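Local coordinates for legionella ubiquitin-specific protease A domain-containing protein (Legionella pneumophila subsp. pneumophila, PDB 5DGG) that is of unknown function but, as the central domain of a longer Legionella ubiquitin-specific protease A family protein, may act as a clan CA peptidase on ubiquitin conjugates, at residues E41-D46 and N106-P111; Y100-L105 and V115-T120. One frame throughout, in Å; residues are numbered along the deposited sequence. Where two conformers were deposited one is given.

Interaction 1 of 2, residues E41-D46 and N106-P111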
# COMPACT_ATOMS: atom_id res chain seq x y z
N GLU A 41 -5.61 -12.68 -11.98
CA GLU A 41 -6.79 -13.48 -11.71
C GLU A 41 -7.29 -13.26 -10.28
O GLU A 41 -8.50 -13.11 -10.02
CB GLU A 41 -6.56 -14.95 -12.06
CG GLU A 41 -6.63 -15.16 -13.59
CD GLU A 41 -6.61 -16.61 -14.02
OE1 GLU A 41 -5.53 -17.20 -13.93
OE2 GLU A 41 -7.66 -17.17 -14.47
N THR A 42 -6.35 -13.19 -9.36
CA THR A 42 -6.68 -12.88 -7.98
C THR A 42 -7.23 -11.46 -7.84
O THR A 42 -8.25 -11.24 -7.19
CB THR A 42 -5.52 -13.16 -7.00
OG1 THR A 42 -5.96 -12.91 -5.66
CG2 THR A 42 -4.32 -12.27 -7.26
N LEU A 43 -6.61 -10.51 -8.51
CA LEU A 43 -7.05 -9.14 -8.37
C LEU A 43 -8.43 -8.97 -9.08
O LEU A 43 -9.35 -8.32 -8.54
CB LEU A 43 -5.96 -8.19 -8.90
CG LEU A 43 -6.33 -6.73 -9.05
CD1 LEU A 43 -6.57 -6.09 -7.70
CD2 LEU A 43 -5.24 -5.97 -9.80
N ALA A 44 -8.62 -9.62 -10.22
CA ALA A 44 -9.90 -9.52 -10.93
C ALA A 44 -11.00 -10.16 -10.07
O ALA A 44 -12.08 -9.58 -9.87
CB ALA A 44 -9.82 -10.20 -12.28
N SER A 45 -10.69 -11.30 -9.48
CA SER A 45 -11.67 -11.94 -8.63
C SER A 45 -12.15 -11.02 -7.49
O SER A 45 -13.33 -10.96 -7.20
CB SER A 45 -11.12 -13.22 -8.07
OG SER A 45 -12.05 -13.67 -7.14
N ASP A 46 -11.22 -10.31 -6.86
CA ASP A 46 -11.53 -9.38 -5.77
C ASP A 46 -12.23 -8.11 -6.29
O ASP A 46 -13.19 -7.65 -5.68
CB ASP A 46 -10.24 -8.99 -5.06
CG ASP A 46 -9.65 -10.13 -4.27
OD1 ASP A 46 -10.38 -11.08 -3.90
OD2 ASP A 46 -8.45 -10.05 -3.99
N ASN A 106 -7.06 -2.48 -16.31
CA ASN A 106 -7.57 -2.87 -17.62
C ASN A 106 -7.41 -4.37 -17.89
O ASN A 106 -8.33 -4.99 -18.38
CB ASN A 106 -6.96 -2.06 -18.75
CG ASN A 106 -7.75 -2.21 -20.03
OD1 ASN A 106 -8.83 -1.63 -20.17
ND2 ASN A 106 -7.25 -3.03 -20.95
N GLN A 107 -6.28 -4.96 -17.51
CA GLN A 107 -6.16 -6.41 -17.61
C GLN A 107 -7.26 -7.13 -16.85
O GLN A 107 -7.79 -8.13 -17.34
CB GLN A 107 -4.81 -6.89 -17.12
CG GLN A 107 -3.65 -6.32 -17.88
CD GLN A 107 -2.79 -7.40 -18.47
OE1 GLN A 107 -3.25 -8.20 -19.31
NE2 GLN A 107 -1.52 -7.44 -18.05
N CYS A 108 -7.60 -6.66 -15.63
CA CYS A 108 -8.66 -7.28 -14.83
C CYS A 108 -10.05 -7.12 -15.44
O CYS A 108 -10.99 -7.77 -15.00
CB CYS A 108 -8.69 -6.68 -13.43
SG CYS A 108 -7.21 -7.10 -12.58
N GLY A 109 -10.18 -6.21 -16.39
CA GLY A 109 -11.41 -5.98 -17.09
C GLY A 109 -12.06 -4.67 -16.73
O GLY A 109 -13.23 -4.47 -17.03
N VAL A 110 -11.33 -3.76 -16.05
CA VAL A 110 -11.89 -2.46 -15.71
C VAL A 110 -11.40 -1.40 -16.69
O VAL A 110 -10.20 -1.12 -16.75
CB VAL A 110 -11.46 -2.04 -14.29
CG1 VAL A 110 -11.95 -0.63 -13.98
CG2 VAL A 110 -12.00 -3.05 -13.27
N PRO A 111 -12.32 -0.77 -17.45
CA PRO A 111 -11.81 0.32 -18.31
C PRO A 111 -11.34 1.58 -17.54
O PRO A 111 -11.84 1.89 -16.44
CB PRO A 111 -13.01 0.66 -19.19
CG PRO A 111 -14.18 0.24 -18.39
CD PRO A 111 -13.76 -0.99 -17.63
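Ala44 and Cys108 bring helix 33-47 and the C-terminal end of helix 98-108 together at a CA-CA separation of 4.7 Å, and these two short residues sit where the backbones are nearest. The Ala44 methyl points toward helix 98-108, with its CB 3.9 Å from Cys108 CB and 3.8 Å from Cys108 O. From the other side, Cys108 reaches back across the gap. Its SG lies beside its own backbone N and anti to the carbonyl carbon (chi1 -65°), which lays the sulfur alongside Leu43, 3.6 Å from Leu43 CD2 and nearly as close to Leu43 CG. The sulfur also comes within 3.7 Å of Ala44 N, so it sits in the notch between the leucine branch and the backbone of the next residue. No hydrogen bond crosses the contact; it is held by apolar packing. Leu43 itself continues inward onto Met25 and Ile55 of the sheet, while Gln107 and Val110 touch Ile40 and Val47 of helix 33-47. Gly109 is the first residue to leave helical angles, with a positive phi (109°); its N bonds to Asn106 O at 3.0 Å, and Val110 N probably reaches Leu105 O. These two bonds back into the last turn make the Schellman motif that closes helix 98-108 beside the contact, the classic glycine-containing C-terminal cap of an alpha-helix.

Interaction 2 of 2, residues Y100-L105 and V115-T120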
# COMPACT_ATOMS: atom_id res chain seq x y z
N TYR A 100 0.89 2.03 -14.92
CA TYR A 100 1.07 0.70 -14.39
C TYR A 100 -0.21 0.18 -13.81
O TYR A 100 -0.65 -0.93 -14.15
CB TYR A 100 2.18 0.66 -13.33
CG TYR A 100 2.44 -0.71 -12.74
CD1 TYR A 100 3.10 -1.69 -13.49
CD2 TYR A 100 2.03 -1.04 -11.46
CE1 TYR A 100 3.34 -2.94 -12.95
CE2 TYR A 100 2.26 -2.29 -10.92
CZ TYR A 100 2.94 -3.24 -11.69
OH TYR A 100 3.18 -4.49 -11.23
N VAL A 101 -0.83 0.97 -12.94
CA VAL A 101 -2.02 0.50 -12.27
C VAL A 101 -3.25 0.49 -13.19
O VAL A 101 -4.08 -0.42 -13.10
CB VAL A 101 -2.36 1.34 -11.01
CG1 VAL A 101 -3.58 0.75 -10.34
CG2 VAL A 101 -1.20 1.27 -10.04
N LEU A 102 -3.37 1.53 -14.02
CA LEU A 102 -4.42 1.56 -15.00
C LEU A 102 -4.35 0.33 -15.94
O LEU A 102 -5.36 -0.28 -16.23
CB LEU A 102 -4.36 2.84 -15.83
CG LEU A 102 -4.92 4.09 -15.17
CD1 LEU A 102 -4.71 5.29 -16.11
CD2 LEU A 102 -6.40 3.91 -14.84
N ASP A 103 -3.16 -0.04 -16.35
CA ASP A 103 -3.00 -1.24 -17.19
C ASP A 103 -3.32 -2.51 -16.44
O ASP A 103 -3.94 -3.41 -16.98
CB ASP A 103 -1.61 -1.30 -17.79
CG ASP A 103 -1.40 -0.25 -18.85
OD1 ASP A 103 -2.11 0.77 -18.84
OD2 ASP A 103 -0.49 -0.42 -19.69
N LEU A 104 -2.97 -2.57 -15.17
CA LEU A 104 -3.32 -3.71 -14.33
C LEU A 104 -4.83 -3.83 -14.20
O LEU A 104 -5.41 -4.91 -14.40
CB LEU A 104 -2.67 -3.52 -12.99
CG LEU A 104 -2.72 -4.54 -11.88
CD1 LEU A 104 -2.38 -5.91 -12.42
CD2 LEU A 104 -1.71 -4.10 -10.87
N LEU A 105 -5.48 -2.72 -13.88
CA LEU A 105 -6.92 -2.71 -13.84
C LEU A 105 -7.55 -3.05 -15.23
O LEU A 105 -8.51 -3.84 -15.30
CB LEU A 105 -7.44 -1.40 -13.29
CG LEU A 105 -7.14 -1.25 -11.78
CD1 LEU A 105 -7.55 0.13 -11.36
CD2 LEU A 105 -7.88 -2.26 -10.92
N VAL A 115 -12.05 4.74 -13.49
CA VAL A 115 -11.02 4.83 -12.45
C VAL A 115 -10.80 6.32 -12.10
O VAL A 115 -10.59 7.16 -13.01
CB VAL A 115 -9.75 4.13 -12.93
CG1 VAL A 115 -8.61 4.20 -11.93
CG2 VAL A 115 -10.06 2.67 -13.24
N ASN A 116 -10.89 6.65 -10.82
CA ASN A 116 -10.59 8.01 -10.34
C ASN A 116 -9.26 8.04 -9.64
O ASN A 116 -9.17 7.59 -8.51
CB ASN A 116 -11.66 8.44 -9.35
CG ASN A 116 -13.06 8.31 -9.92
OD1 ASN A 116 -13.29 8.68 -11.06
ND2 ASN A 116 -14.02 7.86 -9.08
N ILE A 117 -8.21 8.50 -10.31
CA ILE A 117 -6.88 8.49 -9.73
C ILE A 117 -6.66 9.70 -8.84
O ILE A 117 -7.05 10.84 -9.19
CB ILE A 117 -5.81 8.53 -10.84
CG1 ILE A 117 -5.88 7.23 -11.61
CG2 ILE A 117 -4.41 8.72 -10.27
CD1 ILE A 117 -4.79 7.13 -12.66
N ARG A 118 -5.99 9.49 -7.72
CA ARG A 118 -5.43 10.62 -6.98
C ARG A 118 -4.09 10.28 -6.38
O ARG A 118 -3.88 9.12 -5.97
CB ARG A 118 -6.40 11.09 -5.93
CG ARG A 118 -6.39 10.35 -4.66
CD ARG A 118 -7.56 10.80 -3.80
NE ARG A 118 -7.07 11.47 -2.64
CZ ARG A 118 -7.02 10.93 -1.44
NH1 ARG A 118 -6.58 11.67 -0.46
NH2 ARG A 118 -7.46 9.69 -1.20
N HIS A 119 -3.16 11.23 -6.42
CA HIS A 119 -1.81 11.01 -5.89
C HIS A 119 -1.75 11.51 -4.46
O HIS A 119 -2.29 12.57 -4.19
CB HIS A 119 -0.80 11.78 -6.71
CG HIS A 119 -0.66 11.29 -8.10
ND1 HIS A 119 -0.13 12.05 -9.11
CD2 HIS A 119 -1.03 10.11 -8.67
CE1 HIS A 119 -0.12 11.36 -10.24
NE2 HIS A 119 -0.69 10.18 -10.01
N THR A 120 -1.11 10.78 -3.56
CA THR A 120 -0.95 11.24 -2.18
C THR A 120 0.47 11.03 -1.69
O THR A 120 1.25 10.27 -2.25
CB THR A 120 -1.90 10.52 -1.20
OG1 THR A 120 -1.62 9.13 -1.29
CG2 THR A 120 -3.37 10.77 -1.53
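Leu105 N donates to Val101 O at 2.8 Å, one turn back along a helix whose Leu102 and Leu105 meet the strand. This is the second half of a beta-alpha-beta crossover: strand 81-86, helix 98-108, then strand 115-120, the last lying parallel to the first at the edge of the sheet. Helix and strand segments run almost antiparallel (159°) with their axes 10.8 Å apart, so side chains do all the bridging. Leu102 carries most of it. Its CG is anti to the carbonyl carbon (chi1 -79°), and from there CD2 slides past Val115, 3.7 Å from Val115 CG1. Ile117 CD1 comes up beside the CG-CD1 side of Leu102, 3.9 Å from both Leu102 CG and Leu102 CD1. Val115 and Ile117 both point toward the helix, whereas Asn116 between them points away, its ND2 bonded to Asp82 OD1. Further along, His119 NE2 bonds to Asp98 OD1 at the start of the helix, a polar tie beyond the apolar patch. Nearer the helix's other end, Leu105 CD1 rests 4.0 Å from Val115 CG2, the second branch of the valine whose CG1 meets Leu102.

In the fold
Helix 98-108 serves both contacts: its last turn meets helix 33-47 in interaction 1, and the turns before it meet edge strand 115-120 in interaction 2. Both are apolar, with no hydrogen bond across, but they differ in build. Interaction 1 is a buried approach of two helix backbones, made by an alanine methyl, a cysteine sulfur and a leucine branch; interaction 2 is partly buried and spans a wider gap with branched aliphatic chains, while the edge strand adds polar side-chain bonds to its neighbours. The centres lie 13 Å apart and are joined directly: Leu43 CD2 packs on Leu104 CG at 3.6 Å, and Val110 CG1 on Val115 CG2 at 3.9 Å.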